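Local coordinates for molybdopterin-guanine dinucleotide biosynthesis protein A (MobA) (Archaeoglobus fulgidus, PDB 3NGW), which probably acts as a GTP-binding nucleotidyltransferase in molybdenum cofactor biosynthesis, in the step that yields the guanine dinucleotide form, at residues A[1-5]-A[101-105]; A[92-97]-A[174-180]; A[113-117]-A[128-134]. All coordinates share one frame; numbering follows the deposited sequence.

Contact 1: residues A[1-5]-A[101-105]; sequences MKVAV and LEHLY
Met1, built as selenomethionine, lies across one face of the Tyr105 ring, where the start of strand 2-6 in the central sheet of this GT-A-type alpha/beta domain meets helix 98-111. The selenomethionine chain and the tyrosine run antiparallel to one another, Met1 heading for the helix while Tyr105 reaches out to the strand. With CG of Met1 anti to its own N (chi1 168°), the chain runs back along the tyrosine toward the helix backbone. Its CG makes a CH-pi contact, sitting 4.2 Å from the centroid of the Tyr105 ring and 23° off the ring normal. Lys2 N lies over the same face, displaced toward the rim, so the chain end meets this face with backbone as well as side chain. Further along, Met1 SE rests 3.9 Å from Glu102 CA. The terminal methyl is modelled too close to the carbonyl of Leu101, and its position is doubtful.

The CB of Leu101, one turn earlier in the helix, points toward the 1-5 segment. Leu101 also reaches Val87 of the adjoining strand 86-90; Met1, Val3 and Tyr105 touch Val87 as well, a shared neighbour in the sheet. No hydrogen bond joins the two segments. The Lys2 amine is instead hydrogen-bonded to Phe83 O, while its chain crosses the phenol end of the tyrosine, bringing CE of Lys2 to 3.6 Å from Tyr105 OH.

Contact 2: residues A[92-97]-A[174-180]; sequences DMPFVK and ISFFNIN
Phe95 packs its ring beside that of Phe177, the two side chains pointing the same way. Their centroids are 5.6 Å apart and the planes are inclined at 35°, an oblique pairing. Phe177 CD1 comes in at the edge of the Phe95 ring, near its plane, 3.5 Å from CE2 of Phe95. On the backbone side, CB of Phe95 meets CG1 of Ile174. Pro94 CG sits over the centre of one face of the Phe95 ring, and Ile191 of helix 182-194 touches both Phe95 and Ile174, so the ring is enclosed from several directions.

Ser175 grips the end next to helix 98-111. Its OG stands anti to the carbonyl carbon (chi1 -62°), where it accepts a 2.9 Å hydrogen bond from the backbone N of Lys97, the N-cap residue of that helix. Asp170 OD1 is a second partner of that hydroxyl. Thus two loops that each lead into a helix of the GT-A-type fold, one from strand 86-90 and one from strand 158-162, are pinned side by side. A water joins them as well: it accepts from Phe95 N and lies 3.0 Å from Ile174 O, with Phe177 O also close by.

Asp92 holds the end next to strand 86-90. Its O receives Ile179 N at 2.9 Å, a bent bond with an N-H...O angle of 138°, and Asn178 CA adds a CA-H...O contact to the same oxygen. The carboxylate forms a salt bridge with Lys18, and its OD2 is 3.7 Å from Asn180 ND2. The Asn180 side chain lies about 5 Å from a bound calcium ion, and Asn180 N is hydrogen-bonded to OD2 of Asp184, a residue known to bind calcium in this protein, though not in this chain.

Contact 3: residues A[113-117]-A[128-134]; sequences CDALI and AYYAESA
Asp114 OD1 takes a 2.7 Å hydrogen bond from Ser133 OG through its anti lone pair, the one turned away from the other carboxylate oxygen. OG of Ser133 sits between its own N and carbonyl carbon (chi1 52°), which turns it to the aspartate. With OD2 hydrogen-bonded to Asn157 N, the carboxylate is held at both oxygens. The backbone joins in: Ala131 N reaches Asp114 O at 2.8 Å, nearly straight at 173°.

Beyond this point the two segments form an antiparallel beta hairpin of strands 115-119 and 129-130, with 129-130 lying in the sheet between 86-90 and 115-119. Leu116 and Tyr129 are its hydrogen-bonded pair, Leu116 N giving to Tyr129 O at 2.8 Å; Ala115 and Tyr130 are a non-hydrogen-bonded pair. Leu116 and Tyr129 share one face, their CB atoms 3.9 Å apart, and the Tyr129 hydroxyl is hydrogen-bonded to Glu109 of helix 98-111. On the other face CB of Ala115 lies 3.8 Å from CD2 of Tyr130, whose hydroxyl is hydrogen-bonded to Pro125 O. Ile117 CD1 comes up to that same hydroxyl.

From the N terminus, contact 1 closes first, bringing the first strand against helix 98-111 after some hundred residues. Contact 2 opens before that closure, in the loop leading into the same helix, and ends only at residues 174-180, so the two cross along the chain; they meet where Leu101 CD1 packs on Val96 CG1. Contact 3 follows contact 1 in series and lies wholly within the span of contact 2, closing the short hairpin. It touches contact 1 through Tyr105 on Tyr129 and Leu104 on Leu116, but not contact 2. Helix 98-111 therefore connects the N-terminal strand, the hairpin and the loop before helix 182-194.

Contact 1: residues A[1-5]-A[101-105]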
loop_
_atom_site.group_PDB
_atom_site.type_symbol
_atom_site.label_atom_id
_atom_site.label_comp_id
_atom_site.label_asym_id
_atom_site.label_seq_id
_atom_site.Cartn_x
_atom_site.Cartn_y
_atom_site.Cartn_z
HETATM N N MSE A 1 -12.863 -9.075 0.724
HETATM C CA MSE A 1 -12.012 -7.900 0.391
HETATM C C MSE A 1 -10.596 -8.279 -0.013
HETATM O O MSE A 1 -9.917 -9.029 0.693
HETATM C CB MSE A 1 -11.939 -6.963 1.586
HETATM C CG MSE A 1 -10.871 -5.908 1.431
HETATM SE SE MSE A 1 -10.538 -4.949 3.059
HETATM C CE MSE A 1 -10.507 -3.203 2.300
ATOM N N LYS A 2 -10.150 -7.738 -1.143
ATOM C CA LYS A 2 -8.799 -7.985 -1.645
ATOM C C LYS A 2 -7.850 -6.851 -1.214
ATOM O O LYS A 2 -8.172 -5.669 -1.351
ATOM C CB LYS A 2 -8.813 -8.091 -3.174
ATOM C CG LYS A 2 -9.106 -9.488 -3.700
ATOM C CD LYS A 2 -9.408 -9.475 -5.192
ATOM C CE LYS A 2 -10.765 -8.834 -5.465
ATOM N NZ LYS A 2 -10.959 -8.570 -6.913
ATOM N N VAL A 3 -6.681 -7.231 -0.704
ATOM C CA VAL A 3 -5.672 -6.293 -0.233
ATOM C C VAL A 3 -4.313 -6.544 -0.881
ATOM O O VAL A 3 -3.820 -7.676 -0.895
ATOM C CB VAL A 3 -5.503 -6.405 1.304
ATOM C CG1 VAL A 3 -4.485 -5.395 1.800
ATOM C CG2 VAL A 3 -6.846 -6.189 1.998
ATOM N N ALA A 4 -3.714 -5.488 -1.427
ATOM C CA ALA A 4 -2.395 -5.587 -2.054
ATOM C C ALA A 4 -1.426 -4.760 -1.216
ATOM O O ALA A 4 -1.516 -3.539 -1.191
ATOM C CB ALA A 4 -2.447 -5.042 -3.487
ATOM N N VAL A 5 -0.500 -5.421 -0.530
ATOM C CA VAL A 5 0.467 -4.721 0.308
ATOM C C VAL A 5 1.767 -4.489 -0.464
ATOM O O VAL A 5 2.403 -5.437 -0.924
ATOM C CB VAL A 5 0.754 -5.525 1.598
ATOM C CG1 VAL A 5 1.641 -4.715 2.549
ATOM C CG2 VAL A 5 -0.571 -5.878 2.290
ATOM N N LEU A 101 -9.540 0.266 5.926
ATOM C CA LEU A 101 -9.436 -0.401 4.630
ATOM C C LEU A 101 -10.773 -0.959 4.181
ATOM O O LEU A 101 -11.191 -0.760 3.039
ATOM C CB LEU A 101 -8.398 -1.527 4.688
ATOM C CG LEU A 101 -6.936 -1.089 4.521
ATOM C CD1 LEU A 101 -6.007 -2.252 4.800
ATOM C CD2 LEU A 101 -6.724 -0.569 3.104
ATOM N N GLU A 102 -11.440 -1.665 5.085
ATOM C CA GLU A 102 -12.735 -2.255 4.782
ATOM C C GLU A 102 -13.666 -1.162 4.241
ATOM O O GLU A 102 -14.347 -1.347 3.233
ATOM C CB GLU A 102 -13.323 -2.890 6.046
ATOM C CG GLU A 102 -14.088 -4.174 5.783
ATOM C CD GLU A 102 -13.353 -5.419 6.259
ATOM O OE1 GLU A 102 -13.493 -6.478 5.600
ATOM O OE2 GLU A 102 -12.653 -5.347 7.299
ATOM N N HIS A 103 -13.679 -0.013 4.905
ATOM C CA HIS A 103 -14.523 1.089 4.468
ATOM C C HIS A 103 -14.143 1.544 3.056
ATOM O O HIS A 103 -15.000 1.641 2.178
ATOM C CB HIS A 103 -14.404 2.260 5.444
ATOM C CG HIS A 103 -15.294 3.417 5.112
ATOM N ND1 HIS A 103 -16.670 3.321 5.095
ATOM C CD2 HIS A 103 -15.003 4.695 4.772
ATOM C CE1 HIS A 103 -17.186 4.487 4.758
ATOM N NE2 HIS A 103 -16.196 5.340 4.556
ATOM N N LEU A 104 -12.855 1.813 2.840
ATOM C CA LEU A 104 -12.374 2.258 1.536
ATOM C C LEU A 104 -12.785 1.324 0.401
ATOM O O LEU A 104 -13.225 1.784 -0.654
ATOM C CB LEU A 104 -10.847 2.413 1.559
ATOM C CG LEU A 104 -10.316 3.573 2.411
ATOM C CD1 LEU A 104 -8.795 3.615 2.375
ATOM C CD2 LEU A 104 -10.901 4.889 1.884
ATOM N N TYR A 105 -12.648 0.018 0.621
ATOM C CA TYR A 105 -12.997 -0.981 -0.389
ATOM C C TYR A 105 -14.479 -0.952 -0.722
ATOM O O TYR A 105 -14.872 -0.875 -1.890
ATOM C CB TYR A 105 -12.640 -2.382 0.094
ATOM C CG TYR A 105 -12.686 -3.413 -1.002
ATOM C CD1 TYR A 105 -11.726 -3.423 -2.006
ATOM C CD2 TYR A 105 -13.694 -4.378 -1.042
ATOM C CE1 TYR A 105 -11.762 -4.366 -3.027
ATOM C CE2 TYR A 105 -13.743 -5.333 -2.063
ATOM C CZ TYR A 105 -12.770 -5.320 -3.054
ATOM O OH TYR A 105 -12.792 -6.248 -4.074
#

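Contact 2: residues A[92-97]-A[174-180]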
loop_
_atom_site.group_PDB
_atom_site.type_symbol
_atom_site.label_atom_id
_atom_site.label_comp_id
_atom_site.label_asym_id
_atom_site.label_seq_id
_atom_site.Cartn_x
_atom_site.Cartn_y
_atom_site.Cartn_z
ATOM N N ASP A 92 5.055 0.864 4.453
ATOM C CA ASP A 92 5.526 2.063 5.137
ATOM C C ASP A 92 4.549 2.524 6.211
ATOM O O ASP A 92 4.909 3.304 7.092
ATOM C CB ASP A 92 5.746 3.204 4.139
ATOM C CG ASP A 92 6.662 2.815 2.990
ATOM O OD1 ASP A 92 6.312 1.889 2.223
ATOM O OD2 ASP A 92 7.734 3.442 2.844
HETATM N N MSE A 93 3.310 2.056 6.129
HETATM C CA MSE A 93 2.282 2.403 7.105
HETATM C C MSE A 93 1.936 1.129 7.889
HETATM O O MSE A 93 1.042 0.378 7.503
HETATM C CB MSE A 93 1.046 2.948 6.376
HETATM C CG MSE A 93 1.259 4.323 5.756
HETATM SE SE MSE A 93 -0.153 4.931 4.566
HETATM C CE MSE A 93 0.681 4.518 2.862
ATOM N N PRO A 94 2.648 0.869 8.996
ATOM C CA PRO A 94 2.418 -0.322 9.819
ATOM C C PRO A 94 1.246 -0.256 10.793
ATOM O O PRO A 94 0.881 -1.273 11.378
ATOM C CB PRO A 94 3.732 -0.471 10.557
ATOM C CG PRO A 94 4.041 0.951 10.869
ATOM C CD PRO A 94 3.790 1.632 9.525
ATOM N N PHE A 95 0.665 0.927 10.973
ATOM C CA PHE A 95 -0.446 1.083 11.905
ATOM C C PHE A 95 -1.807 1.184 11.247
ATOM O O PHE A 95 -2.773 1.577 11.896
ATOM C CB PHE A 95 -0.224 2.318 12.776
ATOM C CG PHE A 95 1.083 2.311 13.494
ATOM C CD1 PHE A 95 1.446 1.223 14.284
ATOM C CD2 PHE A 95 1.965 3.377 13.367
ATOM C CE1 PHE A 95 2.667 1.197 14.946
ATOM C CE2 PHE A 95 3.187 3.365 14.024
ATOM C CZ PHE A 95 3.541 2.269 14.813
ATOM N N VAL A 96 -1.889 0.826 9.968
ATOM C CA VAL A 96 -3.154 0.900 9.259
ATOM C C VAL A 96 -4.234 0.104 9.961
ATOM O O VAL A 96 -3.997 -1.009 10.423
ATOM C CB VAL A 96 -3.035 0.380 7.825
ATOM C CG1 VAL A 96 -4.422 0.256 7.213
ATOM C CG2 VAL A 96 -2.179 1.329 6.997
ATOM N N LYS A 97 -5.424 0.691 10.042
ATOM C CA LYS A 97 -6.558 0.037 10.674
ATOM C C LYS A 97 -7.430 -0.667 9.644
ATOM O O LYS A 97 -7.928 -0.051 8.702
ATOM C CB LYS A 97 -7.380 1.046 11.479
ATOM C CG LYS A 97 -6.868 1.195 12.902
ATOM C CD LYS A 97 -7.755 2.069 13.765
ATOM C CE LYS A 97 -7.693 1.612 15.229
ATOM N NZ LYS A 97 -6.282 1.431 15.726
ATOM N N ILE A 174 -4.049 7.339 12.576
ATOM C CA ILE A 174 -2.730 6.733 12.688
ATOM C C ILE A 174 -2.451 5.832 11.483
ATOM O O ILE A 174 -1.303 5.509 11.193
ATOM C CB ILE A 174 -2.617 5.927 14.020
ATOM C CG1 ILE A 174 -1.161 5.557 14.290
ATOM C CG2 ILE A 174 -3.501 4.692 13.966
ATOM C CD1 ILE A 174 -0.262 6.762 14.486
ATOM N N SER A 175 -3.505 5.451 10.769
ATOM C CA SER A 175 -3.365 4.598 9.594
ATOM C C SER A 175 -2.498 5.248 8.508
ATOM O O SER A 175 -1.923 4.555 7.668
ATOM C CB SER A 175 -4.749 4.278 9.004
ATOM O OG SER A 175 -5.566 3.561 9.906
ATOM N N PHE A 176 -2.407 6.576 8.547
ATOM C CA PHE A 176 -1.657 7.355 7.558
ATOM C C PHE A 176 -0.210 7.661 7.924
ATOM O O PHE A 176 0.522 8.276 7.151
ATOM C CB PHE A 176 -2.417 8.653 7.278
ATOM C CG PHE A 176 -3.724 8.434 6.580
ATOM C CD1 PHE A 176 -3.764 8.249 5.202
ATOM C CD2 PHE A 176 -4.906 8.327 7.303
ATOM C CE1 PHE A 176 -4.964 7.957 4.543
ATOM C CE2 PHE A 176 -6.111 8.035 6.659
ATOM C CZ PHE A 176 -6.138 7.846 5.272
ATOM N N PHE A 177 0.202 7.223 9.103
ATOM C CA PHE A 177 1.557 7.445 9.563
ATOM C C PHE A 177 2.541 6.633 8.725
ATOM O O PHE A 177 2.439 5.411 8.630
ATOM C CB PHE A 177 1.647 7.069 11.041
ATOM C CG PHE A 177 3.035 7.094 11.593
ATOM C CD1 PHE A 177 3.775 5.927 11.700
ATOM C CD2 PHE A 177 3.614 8.288 11.991
ATOM C CE1 PHE A 177 5.071 5.950 12.196
ATOM C CE2 PHE A 177 4.907 8.317 12.486
ATOM C CZ PHE A 177 5.636 7.149 12.589
ATOM N N ASN A 178 3.494 7.323 8.108
ATOM C CA ASN A 178 4.485 6.660 7.277
ATOM C C ASN A 178 5.845 6.620 7.950
ATOM O O ASN A 178 6.185 7.505 8.732
ATOM C CB ASN A 178 4.613 7.391 5.934
ATOM C CG ASN A 178 3.534 6.991 4.936
ATOM O OD1 ASN A 178 3.728 6.084 4.126
ATOM N ND2 ASN A 178 2.392 7.661 4.998
ATOM N N ILE A 179 6.617 5.584 7.643
ATOM C CA ILE A 179 7.966 5.455 8.175
ATOM C C ILE A 179 8.958 5.548 7.025
ATOM O O ILE A 179 9.104 4.601 6.251
ATOM C CB ILE A 179 8.200 4.107 8.855
ATOM C CG1 ILE A 179 7.266 3.949 10.054
ATOM C CG2 ILE A 179 9.660 3.999 9.282
ATOM C CD1 ILE A 179 7.488 2.658 10.824
ATOM N N ASN A 180 9.644 6.683 6.908
ATOM C CA ASN A 180 10.618 6.860 5.831
ATOM C C ASN A 180 11.982 7.362 6.302
ATOM O O ASN A 180 13.001 7.055 5.686
ATOM C CB ASN A 180 10.087 7.843 4.780
ATOM C CG ASN A 180 8.769 7.397 4.165
ATOM O OD1 ASN A 180 7.732 7.383 4.830
ATOM N ND2 ASN A 180 8.805 7.027 2.887
HETATM O O HOH W 1 0.562 3.893 9.539
#

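Contact 3: residues A[113-117]-A[128-134]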
loop_
_atom_site.group_PDB
_atom_site.type_symbol
_atom_site.label_atom_id
_atom_site.label_comp_id
_atom_site.label_asym_id
_atom_site.label_seq_id
_atom_site.Cartn_x
_atom_site.Cartn_y
_atom_site.Cartn_z
ATOM N N CYS A 113 -15.884 3.854 -9.446
ATOM C CA CYS A 113 -14.841 4.775 -9.888
ATOM C C CYS A 113 -13.578 3.976 -10.144
ATOM O O CYS A 113 -13.490 2.826 -9.735
ATOM C CB CYS A 113 -14.559 5.782 -8.781
ATOM S SG CYS A 113 -14.115 4.960 -7.229
ATOM N N ASP A 114 -12.592 4.577 -10.806
ATOM C CA ASP A 114 -11.351 3.854 -11.056
ATOM C C ASP A 114 -10.519 3.762 -9.773
ATOM O O ASP A 114 -9.799 2.791 -9.561
ATOM C CB ASP A 114 -10.535 4.515 -12.166
ATOM C CG ASP A 114 -11.277 4.560 -13.478
ATOM O OD1 ASP A 114 -11.836 3.522 -13.891
ATOM O OD2 ASP A 114 -11.293 5.637 -14.100
ATOM N N ALA A 115 -10.622 4.768 -8.917
ATOM C CA ALA A 115 -9.889 4.768 -7.655
ATOM C C ALA A 115 -10.541 5.692 -6.633
ATOM O O ALA A 115 -11.127 6.719 -6.981
ATOM C CB ALA A 115 -8.429 5.189 -7.890
ATOM N N LEU A 116 -10.449 5.299 -5.370
ATOM C CA LEU A 116 -10.981 6.075 -4.260
ATOM C C LEU A 116 -9.762 6.310 -3.373
ATOM O O LEU A 116 -9.254 5.377 -2.746
ATOM C CB LEU A 116 -12.042 5.280 -3.491
ATOM C CG LEU A 116 -12.589 5.996 -2.248
ATOM C CD1 LEU A 116 -13.576 7.045 -2.693
ATOM C CD2 LEU A 116 -13.260 5.013 -1.303
ATOM N N ILE A 117 -9.300 7.557 -3.331
ATOM C CA ILE A 117 -8.098 7.918 -2.587
ATOM C C ILE A 117 -8.338 8.931 -1.475
ATOM O O ILE A 117 -8.892 10.007 -1.710
ATOM C CB ILE A 117 -7.038 8.486 -3.569
ATOM C CG1 ILE A 117 -6.732 7.433 -4.638
ATOM C CG2 ILE A 117 -5.783 8.894 -2.823
ATOM C CD1 ILE A 117 -5.823 7.915 -5.751
ATOM N N ALA A 128 -5.342 3.404 -0.630
ATOM C CA ALA A 128 -6.610 3.643 -1.314
ATOM C C ALA A 128 -7.121 2.456 -2.131
ATOM O O ALA A 128 -6.434 1.453 -2.312
ATOM C CB ALA A 128 -6.474 4.859 -2.220
ATOM N N TYR A 129 -8.346 2.607 -2.620
ATOM C CA TYR A 129 -9.017 1.607 -3.435
ATOM C C TYR A 129 -8.737 1.853 -4.920
ATOM O O TYR A 129 -8.780 2.993 -5.392
ATOM C CB TYR A 129 -10.527 1.680 -3.185
ATOM C CG TYR A 129 -11.356 0.963 -4.227
ATOM C CD1 TYR A 129 -11.587 -0.414 -4.153
ATOM C CD2 TYR A 129 -11.843 1.651 -5.337
ATOM C CE1 TYR A 129 -12.282 -1.084 -5.175
ATOM C CE2 TYR A 129 -12.528 0.992 -6.350
ATOM C CZ TYR A 129 -12.741 -0.366 -6.266
ATOM O OH TYR A 129 -13.400 -0.982 -7.302
ATOM N N TYR A 130 -8.436 0.781 -5.646
ATOM C CA TYR A 130 -8.188 0.861 -7.083
ATOM C C TYR A 130 -9.002 -0.254 -7.731
ATOM O O TYR A 130 -9.009 -1.383 -7.245
ATOM C CB TYR A 130 -6.692 0.667 -7.426
ATOM C CG TYR A 130 -5.771 1.807 -7.002
ATOM C CD1 TYR A 130 -5.240 1.870 -5.712
ATOM C CD2 TYR A 130 -5.467 2.849 -7.882
ATOM C CE1 TYR A 130 -4.434 2.945 -5.310
ATOM C CE2 TYR A 130 -4.668 3.924 -7.483
ATOM C CZ TYR A 130 -4.160 3.965 -6.201
ATOM O OH TYR A 130 -3.401 5.043 -5.804
ATOM N N ALA A 131 -9.705 0.078 -8.806
ATOM C CA ALA A 131 -10.501 -0.903 -9.528
ATOM C C ALA A 131 -9.668 -1.345 -10.723
ATOM O O ALA A 131 -8.724 -0.659 -11.110
ATOM C CB ALA A 131 -11.812 -0.282 -10.001
ATOM N N GLU A 132 -10.016 -2.491 -11.298
ATOM C CA GLU A 132 -9.311 -3.030 -12.457
ATOM C C GLU A 132 -9.297 -2.060 -13.631
ATOM O O GLU A 132 -8.350 -2.029 -14.421
ATOM C CB GLU A 132 -9.981 -4.329 -12.900
ATOM C CG GLU A 132 -9.402 -4.938 -14.157
ATOM C CD GLU A 132 -10.047 -6.268 -14.501
ATOM O OE1 GLU A 132 -9.810 -7.253 -13.766
ATOM O OE2 GLU A 132 -10.808 -6.329 -15.498
ATOM N N SER A 133 -10.359 -1.271 -13.738
ATOM C CA SER A 133 -10.507 -0.316 -14.833
ATOM C C SER A 133 -9.429 0.771 -14.865
ATOM O O SER A 133 -9.276 1.467 -15.872
ATOM C CB SER A 133 -11.894 0.317 -14.766
ATOM O OG SER A 133 -12.167 0.839 -13.473
ATOM N N ALA A 134 -8.683 0.887 -13.768
ATOM C CA ALA A 134 -7.609 1.861 -13.632
ATOM C C ALA A 134 -6.255 1.311 -14.089
ATOM O O ALA A 134 -5.304 2.064 -14.258
ATOM C CB ALA A 134 -7.513 2.303 -12.184
#